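Local structure of nucleoporin NUP116 (Candida glabrata, 3NF5) at residues E124-K129 and E139-A144; Q73-L78 and Y102-L107; L78-N81 and N85-E88. The protein is probably a structural constituent of the nuclear pore, here represented by the C-terminal domain that targets this GLFG-family nucleoporin to the pore complex. One frame throughout, in Å; residues are numbered along the deposited sequence.

Contact 1: E124-K129 and E139-A144; sequences ERYSEK and ESYDPA
The ring of Tyr126 presents its CD2-CE2 edge to one face of the Tyr141 ring, and the opposite face of Tyr141 is approached by Pro143 N, 3.8 Å above the plane and displaced toward the rim. At the edge of Tyr126, close to its plane, sits Tyr141 OH. This is a T-shaped stack, with centroids 5.2 Å apart and planes at 88°, and it joins helix 122-132 to strand 137-142, the outermost strand at one end of the six-stranded antiparallel sheet. Both rings are swung anti to their own backbone nitrogens (chi1 -173° for Tyr126, 175° for Tyr141), which brings them into the gap between helix and strand. The nearest ring-to-ring approach is Tyr126 CD2 to Tyr141 CZ, 3.7 Å. One residue further along the helix, Ser127 OG comes within 3.5 Å of Tyr141 CD2, while its hydrogen bond runs back to Met123 O. The phenol oxygen of Tyr141 bonds instead to Cys104 O, which fixes the far end of the ring. At Asp142 the chain bends in an Asx turn: Asp142 OD1 receives Ala144 N at 2.8 Å, from above the carboxylate plane.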
loop_
_atom_site.group_PDB
_atom_site.type_symbol
_atom_site.label_atom_id
_atom_site.label_comp_id
_atom_site.label_asym_id
_atom_site.label_seq_id
_atom_site.Cartn_x
_atom_site.Cartn_y
_atom_site.Cartn_z
ATOM N N GLU A 124 23.467 -0.783 -1.624
ATOM C CA GLU A 124 23.454 -2.203 -2.000
ATOM C C GLU A 124 23.174 -3.081 -0.790
ATOM O O GLU A 124 22.507 -4.113 -0.898
ATOM C CB GLU A 124 24.766 -2.655 -2.676
ATOM N N ARG A 125 23.676 -2.676 0.380
ATOM C CA ARG A 125 23.373 -3.436 1.575
ATOM C C ARG A 125 21.884 -3.353 1.904
ATOM O O ARG A 125 21.316 -4.337 2.344
ATOM C CB ARG A 125 24.265 -2.992 2.781
ATOM C CG ARG A 125 25.741 -3.387 2.621
ATOM C CD ARG A 125 26.543 -3.217 3.947
ATOM N NE ARG A 125 26.552 -1.841 4.412
ATOM C CZ ARG A 125 27.413 -0.887 4.031
ATOM N NH1 ARG A 125 28.382 -1.124 3.151
ATOM N NH2 ARG A 125 27.293 0.330 4.546
ATOM N N TYR A 126 21.273 -2.190 1.727
ATOM C CA TYR A 126 19.849 -1.998 1.967
ATOM C C TYR A 126 18.991 -2.857 0.976
ATOM O O TYR A 126 17.997 -3.451 1.389
ATOM C CB TYR A 126 19.492 -0.501 1.830
ATOM C CG TYR A 126 18.050 -0.117 2.222
ATOM C CD1 TYR A 126 17.427 -0.662 3.341
ATOM C CD2 TYR A 126 17.327 0.787 1.456
ATOM C CE1 TYR A 126 16.074 -0.286 3.694
ATOM C CE2 TYR A 126 16.013 1.165 1.788
ATOM C CZ TYR A 126 15.395 0.640 2.917
ATOM O OH TYR A 126 14.109 1.058 3.227
ATOM N N SER A 127 19.364 -2.913 -0.299
ATOM C CA SER A 127 18.637 -3.785 -1.274
ATOM C C SER A 127 18.714 -5.240 -0.816
ATOM O O SER A 127 17.673 -5.953 -0.782
ATOM C CB SER A 127 19.233 -3.718 -2.674
ATOM O OG SER A 127 19.279 -2.423 -3.135
ATOM N N GLU A 128 19.935 -5.670 -0.440
ATOM C CA GLU A 128 20.141 -7.071 -0.069
ATOM C C GLU A 128 19.309 -7.384 1.130
ATOM O O GLU A 128 18.654 -8.428 1.144
ATOM C CB GLU A 128 21.623 -7.456 0.143
ATOM C CG GLU A 128 22.412 -7.369 -1.169
ATOM C CD GLU A 128 21.871 -8.326 -2.247
ATOM O OE1 GLU A 128 21.770 -9.545 -1.950
ATOM O OE2 GLU A 128 21.490 -7.834 -3.361
ATOM N N LYS A 129 19.191 -6.456 2.092
ATOM C CA LYS A 129 18.311 -6.752 3.202
ATOM C C LYS A 129 16.830 -6.716 2.764
ATOM O O LYS A 129 16.045 -7.555 3.215
ATOM C CB LYS A 129 18.567 -5.877 4.460
ATOM C CG LYS A 129 18.030 -6.587 5.714
ATOM C CD LYS A 129 18.642 -6.120 7.023
ATOM C CE LYS A 129 18.275 -7.042 8.167
ATOM N NZ LYS A 129 18.670 -6.452 9.490
ATOM N N GLU A 139 11.065 -7.162 -6.215
ATOM C CA GLU A 139 11.164 -6.905 -7.645
ATOM C C GLU A 139 12.246 -5.847 -7.905
ATOM O O GLU A 139 13.181 -6.079 -8.694
ATOM C CB GLU A 139 9.847 -6.439 -8.300
ATOM C CG GLU A 139 8.816 -7.513 -8.493
ATOM C CD GLU A 139 7.677 -7.068 -9.482
ATOM O OE1 GLU A 139 7.319 -5.856 -9.484
ATOM O OE2 GLU A 139 7.175 -7.968 -10.252
ATOM N N SER A 140 12.141 -4.692 -7.293
ATOM C CA SER A 140 13.130 -3.646 -7.570
ATOM C C SER A 140 13.304 -2.627 -6.446
ATOM O O SER A 140 12.401 -2.450 -5.621
ATOM C CB SER A 140 12.706 -2.896 -8.808
ATOM O OG SER A 140 11.523 -2.138 -8.566
ATOM N N TYR A 141 14.458 -1.984 -6.417
ATOM C CA TYR A 141 14.705 -0.849 -5.488
ATOM C C TYR A 141 15.586 0.167 -6.186
ATOM O O TYR A 141 16.660 -0.216 -6.632
ATOM C CB TYR A 141 15.423 -1.283 -4.233
ATOM C CG TYR A 141 15.776 -0.079 -3.370
ATOM C CD1 TYR A 141 14.780 0.689 -2.802
ATOM C CD2 TYR A 141 17.111 0.281 -3.142
ATOM C CE1 TYR A 141 15.085 1.818 -2.030
ATOM C CE2 TYR A 141 17.433 1.359 -2.371
ATOM C CZ TYR A 141 16.437 2.162 -1.828
ATOM O OH TYR A 141 16.759 3.282 -1.030
ATOM N N ASP A 142 15.118 1.413 -6.257
ATOM C CA ASP A 142 15.807 2.492 -6.913
ATOM C C ASP A 142 16.369 3.465 -5.854
ATOM O O ASP A 142 15.620 4.229 -5.221
ATOM C CB ASP A 142 14.879 3.214 -7.850
ATOM C CG ASP A 142 15.566 4.357 -8.583
ATOM O OD1 ASP A 142 16.714 4.693 -8.225
ATOM O OD2 ASP A 142 14.960 4.897 -9.522
ATOM N N PRO A 143 17.692 3.414 -5.641
ATOM C CA PRO A 143 18.373 4.269 -4.663
ATOM C C PRO A 143 18.195 5.776 -4.899
ATOM O O PRO A 143 18.343 6.590 -3.955
ATOM C CB PRO A 143 19.851 3.899 -4.842
ATOM C CG PRO A 143 19.911 2.767 -5.711
ATOM C CD PRO A 143 18.632 2.561 -6.379
ATOM N N ALA A 144 17.942 6.147 -6.143
ATOM C CA ALA A 144 17.748 7.539 -6.482
ATOM C C ALA A 144 16.383 8.097 -6.077
ATOM O O ALA A 144 16.296 9.216 -5.569
ATOM C CB ALA A 144 17.975 7.737 -7.951
#

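Contact 2: Q73-L78 and Y102-L107; sequences QPMSVL and YNCYPL
Met75, a selenomethionine in this crystal, lays its side chain along the backbone of Asn103, Cys104 and Tyr105. Just before these, a water lies 2.7 Å from Tyr102 O and accepts from Met75 N at 2.9 Å, linking the two backbones. At Asn103 it is the carbonyl oxygen that meets the methyl group, with Met75 CE 3.2 Å from Asn103 O. Cys104 lies alongside the middle of the side chain: Cys104 CA is 4.0 Å from Met75 SE, and Cys104 SG is 4.2 Å from Met75 CG. Met75 can run this far because its chain is extended beyond CG (chi2 -166°, chi3 -157°). It does so from the two-residue turn, Pro74-Met75, of the beta-hairpin formed by strands 70-73 and 76-79, in which Gln73 and Ser76 exchange backbone hydrogen bonds in both directions and Met75 has positive phi. The loop it meets leads from strand 97-101 toward helix 122-132. Tyr105 comes next, its O 3.6 Å from Met75 SE; its backbone N is buried here without a partner in the model, whereas its hydroxyl bonds to Ala144 O. Leu107 then points its CB toward the hairpin, and its CD2 touches the end of the selenomethionine, 4.0 Å from Met75 CE.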
loop_
_atom_site.group_PDB
_atom_site.type_symbol
_atom_site.label_atom_id
_atom_site.label_comp_id
_atom_site.label_asym_id
_atom_site.label_seq_id
_atom_site.Cartn_x
_atom_site.Cartn_y
_atom_site.Cartn_z
ATOM N N GLN A 73 2.291 4.631 5.439
ATOM C CA GLN A 73 2.950 5.663 6.238
ATOM C C GLN A 73 4.381 5.774 5.730
ATOM O O GLN A 73 4.780 4.984 4.881
ATOM C CB GLN A 73 3.015 5.163 7.675
ATOM C CG GLN A 73 1.700 4.984 8.383
ATOM C CD GLN A 73 1.959 4.725 9.858
ATOM O OE1 GLN A 73 2.481 3.664 10.251
ATOM N NE2 GLN A 73 1.671 5.726 10.676
ATOM N N PRO A 74 5.180 6.691 6.295
ATOM C CA PRO A 74 6.610 6.688 5.953
ATOM C C PRO A 74 7.304 5.356 6.138
ATOM O O PRO A 74 7.382 4.842 7.269
ATOM C CB PRO A 74 7.207 7.758 6.930
ATOM C CG PRO A 74 6.035 8.678 7.254
ATOM C CD PRO A 74 4.827 7.768 7.275
HETATM N N MSE A 75 7.819 4.777 5.024
HETATM C CA MSE A 75 8.524 3.477 5.027
HETATM C C MSE A 75 7.768 2.370 5.762
HETATM O O MSE A 75 8.350 1.552 6.495
HETATM C CB MSE A 75 9.934 3.631 5.571
HETATM C CG MSE A 75 10.627 4.724 4.915
HETATM SE SE MSE A 75 12.574 4.692 5.263
HETATM C CE MSE A 75 12.770 6.493 4.913
ATOM N N SER A 76 6.446 2.352 5.556
ATOM C CA SER A 76 5.589 1.469 6.318
ATOM C C SER A 76 4.297 1.133 5.525
ATOM O O SER A 76 3.584 2.062 5.096
ATOM C CB SER A 76 5.290 2.104 7.696
ATOM O OG SER A 76 4.502 1.215 8.504
ATOM N N VAL A 77 4.056 -0.182 5.334
ATOM C CA VAL A 77 2.767 -0.735 4.860
ATOM C C VAL A 77 2.073 -1.563 5.942
ATOM O O VAL A 77 2.630 -2.559 6.418
ATOM C CB VAL A 77 2.996 -1.657 3.646
ATOM C CG1 VAL A 77 1.636 -1.909 2.880
ATOM C CG2 VAL A 77 4.015 -1.098 2.787
ATOM N N LEU A 78 0.866 -1.142 6.331
ATOM C CA LEU A 78 0.070 -1.776 7.373
ATOM C C LEU A 78 -1.238 -2.251 6.749
ATOM O O LEU A 78 -2.066 -1.441 6.319
ATOM C CB LEU A 78 -0.248 -0.757 8.434
ATOM C CG LEU A 78 0.961 -0.025 9.091
ATOM C CD1 LEU A 78 0.484 1.050 10.109
ATOM C CD2 LEU A 78 2.063 -0.982 9.695
ATOM N N TYR A 102 7.356 4.380 -1.306
ATOM C CA TYR A 102 8.069 5.536 -1.857
ATOM C C TYR A 102 8.990 6.102 -0.789
ATOM O O TYR A 102 8.719 5.957 0.378
ATOM C CB TYR A 102 7.042 6.611 -2.285
ATOM C CG TYR A 102 5.956 6.131 -3.215
ATOM C CD1 TYR A 102 6.224 5.233 -4.241
ATOM C CD2 TYR A 102 4.690 6.672 -3.139
ATOM C CE1 TYR A 102 5.223 4.854 -5.132
ATOM C CE2 TYR A 102 3.663 6.326 -4.027
ATOM C CZ TYR A 102 3.924 5.401 -4.994
ATOM O OH TYR A 102 2.910 5.080 -5.848
ATOM N N ASN A 103 10.089 6.726 -1.211
ATOM C CA ASN A 103 11.052 7.372 -0.298
ATOM C C ASN A 103 11.553 6.484 0.809
ATOM O O ASN A 103 11.688 6.910 1.981
ATOM C CB ASN A 103 10.462 8.701 0.217
ATOM C CG ASN A 103 10.102 9.595 -0.936
ATOM O OD1 ASN A 103 10.916 9.750 -1.829
ATOM N ND2 ASN A 103 8.880 10.062 -1.008
ATOM N N CYS A 104 11.885 5.244 0.420
ATOM C CA CYS A 104 12.565 4.330 1.275
ATOM C C CYS A 104 14.053 4.537 1.087
ATOM O O CYS A 104 14.581 4.335 0.008
ATOM C CB CYS A 104 12.179 2.892 0.940
ATOM S SG CYS A 104 10.449 2.568 1.352
ATOM N N TYR A 105 14.730 4.943 2.163
ATOM C CA TYR A 105 16.200 5.217 2.124
ATOM C C TYR A 105 16.753 4.767 3.448
ATOM O O TYR A 105 16.069 4.944 4.449
ATOM C CB TYR A 105 16.446 6.704 2.010
ATOM C CG TYR A 105 16.051 7.372 0.727
ATOM C CD1 TYR A 105 16.786 7.182 -0.424
ATOM C CD2 TYR A 105 14.947 8.234 0.676
ATOM C CE1 TYR A 105 16.425 7.828 -1.609
ATOM C CE2 TYR A 105 14.578 8.863 -0.487
ATOM C CZ TYR A 105 15.309 8.668 -1.631
ATOM O OH TYR A 105 14.935 9.323 -2.788
ATOM N N PRO A 106 17.970 4.177 3.467
ATOM C CA PRO A 106 18.599 3.879 4.736
ATOM C C PRO A 106 18.775 5.179 5.462
ATOM O O PRO A 106 18.808 6.246 4.827
ATOM C CB PRO A 106 19.974 3.317 4.327
ATOM C CG PRO A 106 19.884 3.085 2.864
ATOM C CD PRO A 106 18.938 4.068 2.371
ATOM N N LEU A 107 18.895 5.079 6.774
ATOM C CA LEU A 107 19.058 6.248 7.620
ATOM C C LEU A 107 20.458 6.250 8.243
ATOM O O LEU A 107 20.991 5.189 8.625
ATOM C CB LEU A 107 17.979 6.267 8.728
ATOM C CG LEU A 107 16.541 5.949 8.262
ATOM C CD1 LEU A 107 15.631 5.801 9.458
ATOM C CD2 LEU A 107 15.996 7.013 7.262
HETATM O O HOH W 1 6.997 5.212 2.319
#

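Contact 3: L78-N81 and N85-E88; sequences LLYN and NVPE
Apolar contacts between Tyr80 and the pair Val86 and Pro87 account for most of this surface contact. One methyl of Val86 does the touching: CG1 lies 3.7 Å from Tyr80 CB and 3.8 Å from Tyr80 CD2, so it rests against the root of the aromatic side chain and the near side of the ring. A chi1 of -58° sets CG1 beside the backbone N of Val86, on the side from which it meets Tyr80. Further out, the proline takes over. Pro87 CD stands 4.1 Å from Tyr80 CE2, and the two side chains cross at about a right angle; the touching atom of the proline is CD. The touching atoms of Val86 and Pro87 thus follow the CD2-CE2 side of the phenol from its base outward.

The polar part is slight: Asn85 O approaches Tyr80 CD2 at 3.9 Å, a looser encounter of a carbonyl oxygen with a ring carbon.

Other parts of the chain extend the contact. Leu156, close to the modelled C-terminal end, packs on Tyr80, Val86 and Pro87 alike, and Pro87 O accepts a hydrogen bond from Asn94 ND2.

Tyr80 itself has positive phi and psi (50° and 39°) where strand 76-79 gives way to loop, although its backbone still bonds to Leu69. With only three residues between the two segments, the contact closes a short excursion of the chain on itself, at the exit of the 70-73/76-79 beta-hairpin and the start of the long loop leading to strand 97-101.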
loop_
_atom_site.group_PDB
_atom_site.type_symbol
_atom_site.label_atom_id
_atom_site.label_comp_id
_atom_site.label_asym_id
_atom_site.label_seq_id
_atom_site.Cartn_x
_atom_site.Cartn_y
_atom_site.Cartn_z
ATOM N N LEU A 78 0.866 -1.142 6.331
ATOM C CA LEU A 78 0.070 -1.776 7.373
ATOM C C LEU A 78 -1.238 -2.251 6.749
ATOM O O LEU A 78 -2.066 -1.441 6.319
ATOM C CB LEU A 78 -0.248 -0.757 8.434
ATOM C CG LEU A 78 0.961 -0.025 9.091
ATOM C CD1 LEU A 78 0.484 1.050 10.109
ATOM C CD2 LEU A 78 2.063 -0.982 9.695
ATOM N N LEU A 79 -1.411 -3.557 6.670
ATOM C CA LEU A 79 -2.619 -4.127 6.075
ATOM C C LEU A 79 -3.461 -4.785 7.191
ATOM O O LEU A 79 -2.932 -5.579 7.973
ATOM C CB LEU A 79 -2.203 -5.142 5.036
ATOM C CG LEU A 79 -1.284 -4.639 3.928
ATOM C CD1 LEU A 79 -0.806 -5.811 3.033
ATOM C CD2 LEU A 79 -1.933 -3.457 3.093
ATOM N N TYR A 80 -4.765 -4.478 7.234
ATOM C CA TYR A 80 -5.662 -4.985 8.273
ATOM C C TYR A 80 -5.106 -4.783 9.683
ATOM O O TYR A 80 -5.293 -5.610 10.546
ATOM C CB TYR A 80 -5.950 -6.465 8.046
ATOM C CG TYR A 80 -7.076 -6.688 7.082
ATOM C CD1 TYR A 80 -6.958 -6.335 5.749
ATOM C CD2 TYR A 80 -8.236 -7.276 7.498
ATOM C CE1 TYR A 80 -7.971 -6.522 4.891
ATOM C CE2 TYR A 80 -9.254 -7.499 6.617
ATOM C CZ TYR A 80 -9.107 -7.129 5.321
ATOM O OH TYR A 80 -10.143 -7.350 4.503
ATOM N N ASN A 81 -4.461 -3.650 9.922
ATOM C CA ASN A 81 -3.761 -3.416 11.190
ATOM C C ASN A 81 -4.728 -3.241 12.353
ATOM O O ASN A 81 -4.341 -3.433 13.497
ATOM C CB ASN A 81 -2.906 -2.149 11.017
ATOM C CG ASN A 81 -1.793 -2.005 12.048
ATOM O OD1 ASN A 81 -1.780 -1.027 12.814
ATOM N ND2 ASN A 81 -0.804 -2.885 11.984
ATOM N N ASN A 85 -8.731 -10.299 12.953
ATOM C CA ASN A 85 -8.587 -11.453 12.050
ATOM C C ASN A 85 -8.567 -11.032 10.584
ATOM O O ASN A 85 -9.002 -9.937 10.263
ATOM C CB ASN A 85 -9.723 -12.424 12.302
ATOM C CG ASN A 85 -9.646 -13.024 13.723
ATOM O OD1 ASN A 85 -8.667 -13.695 14.060
ATOM N ND2 ASN A 85 -10.620 -12.717 14.555
ATOM N N VAL A 86 -8.015 -11.860 9.708
ATOM C CA VAL A 86 -8.032 -11.555 8.246
ATOM C C VAL A 86 -8.603 -12.756 7.544
ATOM O O VAL A 86 -8.572 -13.832 8.102
ATOM C CB VAL A 86 -6.571 -11.283 7.703
ATOM C CG1 VAL A 86 -5.924 -10.152 8.453
ATOM C CG2 VAL A 86 -5.737 -12.531 7.780
ATOM N N PRO A 87 -9.098 -12.604 6.304
ATOM C CA PRO A 87 -9.655 -13.755 5.643
ATOM C C PRO A 87 -8.645 -14.838 5.277
ATOM O O PRO A 87 -7.433 -14.617 5.292
ATOM C CB PRO A 87 -10.305 -13.189 4.373
ATOM C CG PRO A 87 -9.810 -11.833 4.193
ATOM C CD PRO A 87 -9.078 -11.404 5.452
ATOM N N GLU A 88 -9.176 -16.002 4.937
ATOM C CA GLU A 88 -8.387 -17.123 4.465
ATOM C C GLU A 88 -7.628 -16.773 3.161
ATOM O O GLU A 88 -8.117 -15.985 2.318
ATOM C CB GLU A 88 -9.316 -18.357 4.242
#

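How the contacts relate
Along the chain, contact 3 opens and closes inside the span of contact 2, and contact 1 follows both. The ranges of contacts 2 and 3 overlap at Leu78, and Met75 and Tyr80, which do the touching there, flank strand 76-79 at its two ends; the contact centres are about 20 Å apart. The centres of contacts 1 and 2 are about 13 Å apart, yet their atoms touch, Tyr126 OH packing 3.5 Å from Cys104 CB. The loop 102-107 thus sits between the small hairpin and the helix-covered edge of the six-stranded sheet. Contact 3 is remote from contact 1, with nearest atoms about 14 Å apart. All three lie in one Nup98-like C-terminal domain.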